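Local coordinates for protein arabinogalactan endo-1,4-beta-galactosidase (Ignisphaera aggregans, PDB 7OSK) that probably hydrolyses internal beta-1,4-galactosidic bonds of galactan, here in the glycosyl hydrolase family 53 domain of a longer archaeal enzyme that binds calcium, at residues G268-F273 and I335-E340; A291-A296 and A328-D333; L347-W352 and K389-V394. One frame throughout, in Å; residues are numbered along the deposited sequence.

Overall arrangement
A (beta/alpha)8 barrel is held by helix-helix contacts in its outer layer (interaction 1) and by side chains that bridge its last two strands and that layer (interactions 2 and 3). Interactions 1 and 2 share helix 324-342, their centres about 10 Å apart; Met270 CE reaches Phe330 CD1 at 3.7 Å. The centres of interactions 2 and 3 lie closer, about 8 Å, on neighbouring strands 287-293 and 346-352, where Thr293 O and Trp352 N make a probable hydrogen bond (2.8 Å). Those of interactions 1 and 3 are about 14 Å apart, with Leu338 packing on Ile349. The calcium ion, about 14 Å from the Tyr351 side chain, is held by Asp301, Asp303, His305, Asn307, Asn370 and Glu373, none in these segments.

Interaction 1. Residues G268-F273 and I335-E340; sequences GTMDDF and IAALYE
Met270 and Phe273 meet Ala337 and Leu338 from the first turn of a helix whose start is fixed by Asp272 OD2, an oxygen that Thr269 approaches twice. The backbone Thr269 N donates to Asp272 OD2 over 2.8 Å, on the anti side of the carboxylate and 34° out of its plane, and the hydroxyl Thr269 OG1 adds a weak bond to the same oxygen. In return Asp272 N donates to Thr269 OG1 at 3.2 Å. This is a capping box, with Thr269 at the N-cap, and it ties up polar groups that the first helical turn cannot satisfy by itself. Just before it, Gly268 has a positive phi where a CB would run into the carbonyl oxygen of the residue before.

The contact across the two helices is purely apolar. Ala337 CB points at the other helix and is touched by two side chains, Met270 SD at 4.1 Å and Phe273 CD2 at 4.2 Å. Methionine arrives with a bent chain, folded at both chi2 and chi3, which brings its sulfur rather than its terminal methyl to the alanine. Phe273 has its CG anti to the backbone N (chi1 178°), an extension that presents the ring edge to the partner helix. Ala337 CB and Leu338 N lie near the plane of this ring, and Phe273 CE2 stands 4.1 Å from Leu338 CB. With so small a residue as Ala337 in the middle, the CA atoms of Met270 and Ala337 come within 7.7 Å.

Helices 270-283 and 324-342 thus pack as neighbours in the outer layer of the barrel. Beneath them Phe273 rests on Val290 of strand 287-293, while Leu338 reaches Ile288 and Val290 there and Ile349 of strand 346-352.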
# COMPACT_ATOMS: atom_id res chain seq x y z
N GLY A 268 4.10 -1.33 -16.74
CA GLY A 268 4.52 -0.56 -17.90
C GLY A 268 5.64 0.43 -17.65
O GLY A 268 6.27 0.44 -16.59
N THR A 269 5.88 1.27 -18.65
CA THR A 269 6.94 2.27 -18.59
C THR A 269 6.50 3.51 -17.83
O THR A 269 5.33 3.63 -17.45
CB THR A 269 7.39 2.68 -20.00
OG1 THR A 269 6.30 3.32 -20.69
CG2 THR A 269 7.85 1.47 -20.80
N MET A 270 7.43 4.42 -17.62
CA MET A 270 7.14 5.68 -16.94
C MET A 270 6.15 6.50 -17.77
O MET A 270 5.33 7.23 -17.23
CB MET A 270 8.42 6.48 -16.70
CG MET A 270 8.27 7.62 -15.71
SD MET A 270 7.83 7.06 -14.05
CE MET A 270 9.23 6.02 -13.65
N ASP A 271 6.25 6.37 -19.09
CA ASP A 271 5.35 7.06 -20.00
C ASP A 271 3.94 6.49 -19.91
O ASP A 271 2.96 7.23 -20.00
CB ASP A 271 5.86 6.97 -21.44
CG ASP A 271 6.65 8.19 -21.86
OD1 ASP A 271 6.17 9.32 -21.64
OD2 ASP A 271 7.77 8.02 -22.40
N ASP A 272 3.84 5.18 -19.74
CA ASP A 272 2.54 4.53 -19.57
C ASP A 272 1.87 5.03 -18.29
O ASP A 272 0.64 5.12 -18.22
CB ASP A 272 2.70 3.01 -19.52
CG ASP A 272 3.25 2.43 -20.81
OD1 ASP A 272 2.95 2.98 -21.88
OD2 ASP A 272 3.99 1.42 -20.74
N PHE A 273 2.68 5.36 -17.29
CA PHE A 273 2.17 5.92 -16.05
C PHE A 273 1.72 7.36 -16.26
O PHE A 273 0.69 7.78 -15.72
CB PHE A 273 3.23 5.85 -14.95
CG PHE A 273 2.79 6.44 -13.64
CD1 PHE A 273 1.92 5.76 -12.81
CD2 PHE A 273 3.24 7.69 -13.24
CE1 PHE A 273 1.51 6.30 -11.60
CE2 PHE A 273 2.84 8.24 -12.04
CZ PHE A 273 1.97 7.55 -11.22
N ILE A 335 7.65 10.42 -8.43
CA ILE A 335 7.13 11.59 -7.74
C ILE A 335 7.02 12.76 -8.71
O ILE A 335 6.04 13.50 -8.71
CB ILE A 335 8.03 11.99 -6.54
CG1 ILE A 335 7.96 10.91 -5.45
CG2 ILE A 335 7.61 13.36 -5.97
CD1 ILE A 335 8.80 11.20 -4.21
N ALA A 336 8.05 12.91 -9.55
CA ALA A 336 8.06 13.98 -10.54
C ALA A 336 6.97 13.76 -11.58
O ALA A 336 6.20 14.68 -11.88
CB ALA A 336 9.43 14.05 -11.21
N ALA A 337 6.90 12.55 -12.12
CA ALA A 337 5.91 12.22 -13.14
C ALA A 337 4.49 12.43 -12.61
O ALA A 337 3.64 12.95 -13.32
CB ALA A 337 6.09 10.78 -13.60
N LEU A 338 4.26 12.03 -11.37
CA LEU A 338 2.93 12.15 -10.78
C LEU A 338 2.53 13.61 -10.60
O LEU A 338 1.39 13.99 -10.90
CB LEU A 338 2.88 11.43 -9.43
CG LEU A 338 1.56 11.56 -8.66
CD1 LEU A 338 0.38 11.10 -9.51
CD2 LEU A 338 1.62 10.77 -7.36
N TYR A 339 3.45 14.43 -10.11
CA TYR A 339 3.15 15.83 -9.81
C TYR A 339 3.09 16.68 -11.08
O TYR A 339 2.24 17.57 -11.19
CB TYR A 339 4.18 16.41 -8.85
CG TYR A 339 3.93 17.87 -8.52
CD1 TYR A 339 2.71 18.28 -8.02
CD2 TYR A 339 4.92 18.82 -8.70
CE1 TYR A 339 2.47 19.61 -7.71
CE2 TYR A 339 4.70 20.16 -8.39
CZ TYR A 339 3.46 20.54 -7.90
OH TYR A 339 3.23 21.86 -7.60
N GLU A 340 3.98 16.41 -12.02
CA GLU A 340 4.05 17.19 -13.25
C GLU A 340 2.80 17.01 -14.11
O GLU A 340 2.44 17.90 -14.89
CB GLU A 340 5.30 16.79 -14.06
CG GLU A 340 6.59 17.32 -13.45
CD GLU A 340 7.83 16.73 -14.10
OE1 GLU A 340 7.70 16.08 -15.16
OE2 GLU A 340 8.93 16.91 -13.54

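Interaction 2. Residues A291-A296 and A328-D333; sequences AETAYA and ASFIRD
Phe330 projects from helix 324-342 at Thr293, Ala294 and Tyr295, around the C-terminal end of strand 287-293. Its CB points toward that strand, and with CG roughly anti to the backbone N (chi1 159°) the ring is directed at the strand end. On one flank Phe330 CD2 lies 3.6 Å from Tyr295 CB; the two rings are inclined at 42°, their centroids 5.6 Å apart, an oblique pairing. Next along that flank, Phe330 CE2 comes within 3.8 Å of the carbonyl Ala294 O. Strand and helix belong to a beta-alpha-beta crossover of the (beta/alpha)8 barrel, the helix leading on to the neighbouring parallel strand 346-352, and the phenylalanine ring lies between sheet and helix. Its foremost atom, Phe330 CZ, meets Thr293 OG1, which lies in the ring plane at the edge. That hydroxyl is not left to the hydrocarbon alone, since it is hydrogen-bonded to Phe262 O, just beyond the end of the neighbouring strand 257-261. Cut back to alanine, Phe330 would probably leave a gap at the strand end, with Tyr295 CB and Thr293 losing their aromatic neighbour. Pro264 of helix 264-267 also touches this side chain.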
# COMPACT_ATOMS: atom_id res chain seq x y z
N ALA A 291 -0.71 3.88 -4.44
CA ALA A 291 -0.85 3.11 -3.20
C ALA A 291 0.29 2.11 -3.03
O ALA A 291 0.69 1.80 -1.91
CB ALA A 291 -2.18 2.39 -3.17
N GLU A 292 0.79 1.59 -4.15
CA GLU A 292 1.88 0.63 -4.11
C GLU A 292 2.83 0.82 -5.27
O GLU A 292 2.41 1.00 -6.42
CB GLU A 292 1.34 -0.81 -4.11
CG GLU A 292 0.54 -1.18 -2.87
CD GLU A 292 0.12 -2.64 -2.86
OE1 GLU A 292 0.56 -3.40 -3.75
OE2 GLU A 292 -0.64 -3.04 -1.95
N THR A 293 4.12 0.77 -4.97
CA THR A 293 5.16 0.82 -5.99
C THR A 293 6.48 0.41 -5.35
O THR A 293 6.67 0.58 -4.14
CB THR A 293 5.29 2.21 -6.63
OG1 THR A 293 6.26 2.17 -7.68
CG2 THR A 293 5.71 3.25 -5.60
N ALA A 294 7.38 -0.15 -6.15
CA ALA A 294 8.68 -0.56 -5.63
C ALA A 294 9.65 -0.87 -6.76
O ALA A 294 9.25 -1.04 -7.91
CB ALA A 294 8.53 -1.78 -4.73
N TYR A 295 10.93 -0.94 -6.42
CA TYR A 295 11.95 -1.35 -7.37
C TYR A 295 13.12 -1.99 -6.63
O TYR A 295 13.22 -1.89 -5.41
CB TYR A 295 12.44 -0.17 -8.20
CG TYR A 295 12.93 -0.59 -9.57
CD1 TYR A 295 12.02 -0.90 -10.57
CD2 TYR A 295 14.28 -0.69 -9.85
CE1 TYR A 295 12.45 -1.29 -11.82
CE2 TYR A 295 14.72 -1.07 -11.10
CZ TYR A 295 13.80 -1.38 -12.08
OH TYR A 295 14.23 -1.76 -13.33
N ALA A 296 13.99 -2.66 -7.38
CA ALA A 296 15.10 -3.40 -6.80
C ALA A 296 16.33 -2.53 -6.62
O ALA A 296 16.78 -1.87 -7.57
CB ALA A 296 15.42 -4.61 -7.65
N ALA A 328 16.50 4.76 -6.38
CA ALA A 328 16.23 6.14 -6.01
C ALA A 328 15.81 6.96 -7.23
O ALA A 328 14.90 7.78 -7.15
CB ALA A 328 17.44 6.76 -5.34
N SER A 329 16.48 6.72 -8.35
CA SER A 329 16.18 7.42 -9.59
C SER A 329 14.73 7.17 -10.00
O SER A 329 14.03 8.09 -10.44
CB SER A 329 17.12 6.99 -10.71
OG SER A 329 18.47 7.30 -10.39
N PHE A 330 14.29 5.93 -9.85
CA PHE A 330 12.92 5.57 -10.18
C PHE A 330 11.91 6.29 -9.29
O PHE A 330 10.91 6.81 -9.78
CB PHE A 330 12.72 4.06 -10.07
CG PHE A 330 11.29 3.65 -9.89
CD1 PHE A 330 10.36 3.87 -10.90
CD2 PHE A 330 10.87 3.04 -8.72
CE1 PHE A 330 9.04 3.51 -10.73
CE2 PHE A 330 9.55 2.67 -8.55
CZ PHE A 330 8.63 2.90 -9.56
N ILE A 331 12.17 6.31 -7.99
CA ILE A 331 11.25 6.92 -7.03
C ILE A 331 11.11 8.42 -7.27
O ILE A 331 10.00 8.95 -7.32
CB ILE A 331 11.70 6.68 -5.57
CG1 ILE A 331 11.62 5.18 -5.24
CG2 ILE A 331 10.83 7.48 -4.60
CD1 ILE A 331 12.17 4.82 -3.87
N ARG A 332 12.24 9.11 -7.41
CA ARG A 332 12.23 10.54 -7.68
C ARG A 332 11.45 10.85 -8.96
O ARG A 332 10.69 11.81 -9.01
CB ARG A 332 13.65 11.08 -7.79
CG ARG A 332 13.74 12.59 -8.04
CD ARG A 332 14.52 12.91 -9.31
NE ARG A 332 13.70 12.80 -10.52
CZ ARG A 332 13.24 13.83 -11.22
NH1 ARG A 332 13.51 15.08 -10.86
NH2 ARG A 332 12.51 13.61 -12.30
N ASP A 333 11.65 10.01 -9.98
CA ASP A 333 11.01 10.23 -11.27
C ASP A 333 9.51 9.92 -11.22
O ASP A 333 8.73 10.51 -11.97
CB ASP A 333 11.68 9.37 -12.34
CG ASP A 333 13.09 9.85 -12.67
OD1 ASP A 333 13.45 10.97 -12.27
OD2 ASP A 333 13.83 9.10 -13.35

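Interaction 3. Residues L347-W352 and K389-V394; sequences LGIFYW and KVFRLV
Ile349 and Tyr351, two residues apart on strand 346-352, both turn their CB atoms toward Phe391, while the intervening Phe350 turns the other way, into the barrel. Such alternation lets one strand serve two layers. Ile349 does its touching with the end of its longer branch: CG1 stands between the backbone N and the carbonyl carbon (chi1 65°), and from there CD1 reaches Phe391 CE1 at 3.7 Å, at the edge of the ring and in its plane. The two side chains cross obliquely. Phe391 holds its CG anti to its own carbonyl carbon (chi1 -52°), which sends the ring edge-first at the strand, and Phe391 CZ ends 4.1 Å from Tyr351 CB. One ring face is covered toward its rim by Val390 CG1, 3.4 Å above the plane.

Only the base of Tyr351 takes part. Its CG lies anti to the backbone N (chi1 -168°), leading the phenol away from Phe391 to a buried polar end where three groups grip the hydroxyl oxygen by hydrogen bonds: Gln375 O, Gln327 NE2 and Tyr295 N.

The short helix 390-393 stands off the outer side of the last barrel strand and reaches it through Phe391. Around it, Val390 touches Ile331 of helix 324-342, and Phe391 also meets Arg52 of strand 51-55, the first strand, with which strand 346-352 closes the barrel.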
# COMPACT_ATOMS: atom_id res chain seq x y z
N LEU A 347 -1.45 13.54 -5.33
CA LEU A 347 -1.54 13.34 -3.89
C LEU A 347 -0.21 12.83 -3.35
O LEU A 347 0.35 13.39 -2.41
CB LEU A 347 -2.66 12.35 -3.57
CG LEU A 347 -3.45 12.54 -2.28
CD1 LEU A 347 -4.16 13.88 -2.23
CD2 LEU A 347 -4.45 11.40 -2.18
N GLY A 348 0.30 11.76 -3.96
CA GLY A 348 1.61 11.24 -3.63
C GLY A 348 1.78 9.76 -3.88
O GLY A 348 1.12 9.19 -4.75
N ILE A 349 2.67 9.14 -3.11
CA ILE A 349 3.05 7.75 -3.34
C ILE A 349 3.30 6.99 -2.04
O ILE A 349 3.58 7.60 -1.00
CB ILE A 349 4.32 7.67 -4.22
CG1 ILE A 349 5.53 8.25 -3.49
CG2 ILE A 349 4.13 8.42 -5.54
CD1 ILE A 349 6.62 7.25 -3.24
N PHE A 350 3.16 5.67 -2.10
CA PHE A 350 3.60 4.79 -1.02
C PHE A 350 4.53 3.72 -1.58
O PHE A 350 4.13 2.95 -2.46
CB PHE A 350 2.42 4.11 -0.32
CG PHE A 350 1.53 5.06 0.43
CD1 PHE A 350 1.81 5.40 1.74
CD2 PHE A 350 0.40 5.59 -0.17
CE1 PHE A 350 0.98 6.25 2.44
CE2 PHE A 350 -0.42 6.45 0.52
CZ PHE A 350 -0.13 6.78 1.83
N TYR A 351 5.75 3.66 -1.07
CA TYR A 351 6.68 2.62 -1.45
C TYR A 351 6.35 1.34 -0.69
O TYR A 351 6.40 1.31 0.54
CB TYR A 351 8.12 3.05 -1.17
CG TYR A 351 9.14 2.14 -1.81
CD1 TYR A 351 9.53 0.97 -1.20
CD2 TYR A 351 9.69 2.46 -3.04
CE1 TYR A 351 10.45 0.14 -1.78
CE2 TYR A 351 10.62 1.63 -3.63
CZ TYR A 351 11.00 0.47 -3.00
OH TYR A 351 11.92 -0.36 -3.59
N TRP A 352 6.01 0.28 -1.42
CA TRP A 352 5.53 -0.95 -0.81
C TRP A 352 6.67 -1.91 -0.48
O TRP A 352 7.59 -2.09 -1.28
CB TRP A 352 4.51 -1.65 -1.72
CG TRP A 352 3.77 -2.76 -1.04
CD1 TRP A 352 2.63 -2.64 -0.29
CD2 TRP A 352 4.12 -4.15 -1.03
NE1 TRP A 352 2.25 -3.88 0.18
CE2 TRP A 352 3.14 -4.82 -0.26
CE3 TRP A 352 5.15 -4.89 -1.59
CZ2 TRP A 352 3.18 -6.19 -0.04
CZ3 TRP A 352 5.19 -6.25 -1.38
CH2 TRP A 352 4.20 -6.89 -0.61
N LYS A 389 16.67 8.51 1.41
CA LYS A 389 16.65 9.97 1.48
C LYS A 389 15.95 10.58 0.26
O LYS A 389 15.92 11.80 0.11
CB LYS A 389 18.08 10.52 1.57
CG LYS A 389 18.86 10.05 2.78
CD LYS A 389 20.29 10.54 2.72
CE LYS A 389 21.10 10.08 3.92
NZ LYS A 389 22.52 10.51 3.83
N VAL A 390 15.40 9.73 -0.59
CA VAL A 390 14.73 10.20 -1.80
C VAL A 390 13.48 11.01 -1.43
O VAL A 390 13.10 11.93 -2.14
CB VAL A 390 14.34 9.03 -2.72
CG1 VAL A 390 13.28 8.14 -2.07
CG2 VAL A 390 13.85 9.54 -4.07
N PHE A 391 12.87 10.67 -0.30
CA PHE A 391 11.66 11.36 0.16
C PHE A 391 11.98 12.69 0.84
O PHE A 391 11.08 13.36 1.36
CB PHE A 391 10.88 10.46 1.12
CG PHE A 391 10.60 9.09 0.59
CD1 PHE A 391 9.49 8.86 -0.21
CD2 PHE A 391 11.43 8.03 0.88
CE1 PHE A 391 9.22 7.60 -0.70
CE2 PHE A 391 11.17 6.76 0.39
CZ PHE A 391 10.06 6.55 -0.40
N ARG A 392 13.26 13.07 0.85
CA ARG A 392 13.70 14.32 1.44
C ARG A 392 14.52 15.13 0.43
O ARG A 392 14.46 16.36 0.41
CB ARG A 392 14.53 14.05 2.70
CG ARG A 392 14.97 15.30 3.47
CD ARG A 392 16.03 14.95 4.50
NE ARG A 392 17.29 14.56 3.86
CZ ARG A 392 18.31 13.98 4.49
NH1 ARG A 392 18.23 13.70 5.79
NH2 ARG A 392 19.41 13.67 3.83
N LEU A 393 15.27 14.42 -0.40
CA LEU A 393 16.15 15.05 -1.37
C LEU A 393 15.42 15.51 -2.62
O LEU A 393 16.00 16.15 -3.50
CB LEU A 393 17.29 14.09 -1.74
CG LEU A 393 18.29 13.79 -0.63
CD1 LEU A 393 19.25 12.69 -1.06
CD2 LEU A 393 19.06 15.04 -0.24
N VAL A 394 14.13 15.18 -2.72
CA VAL A 394 13.31 15.68 -3.81
C VAL A 394 12.97 17.15 -3.58
O VAL A 394 12.48 17.84 -4.48
CB VAL A 394 11.99 14.88 -3.99
CG1 VAL A 394 12.25 13.58 -4.73
CG2 VAL A 394 11.30 14.62 -2.65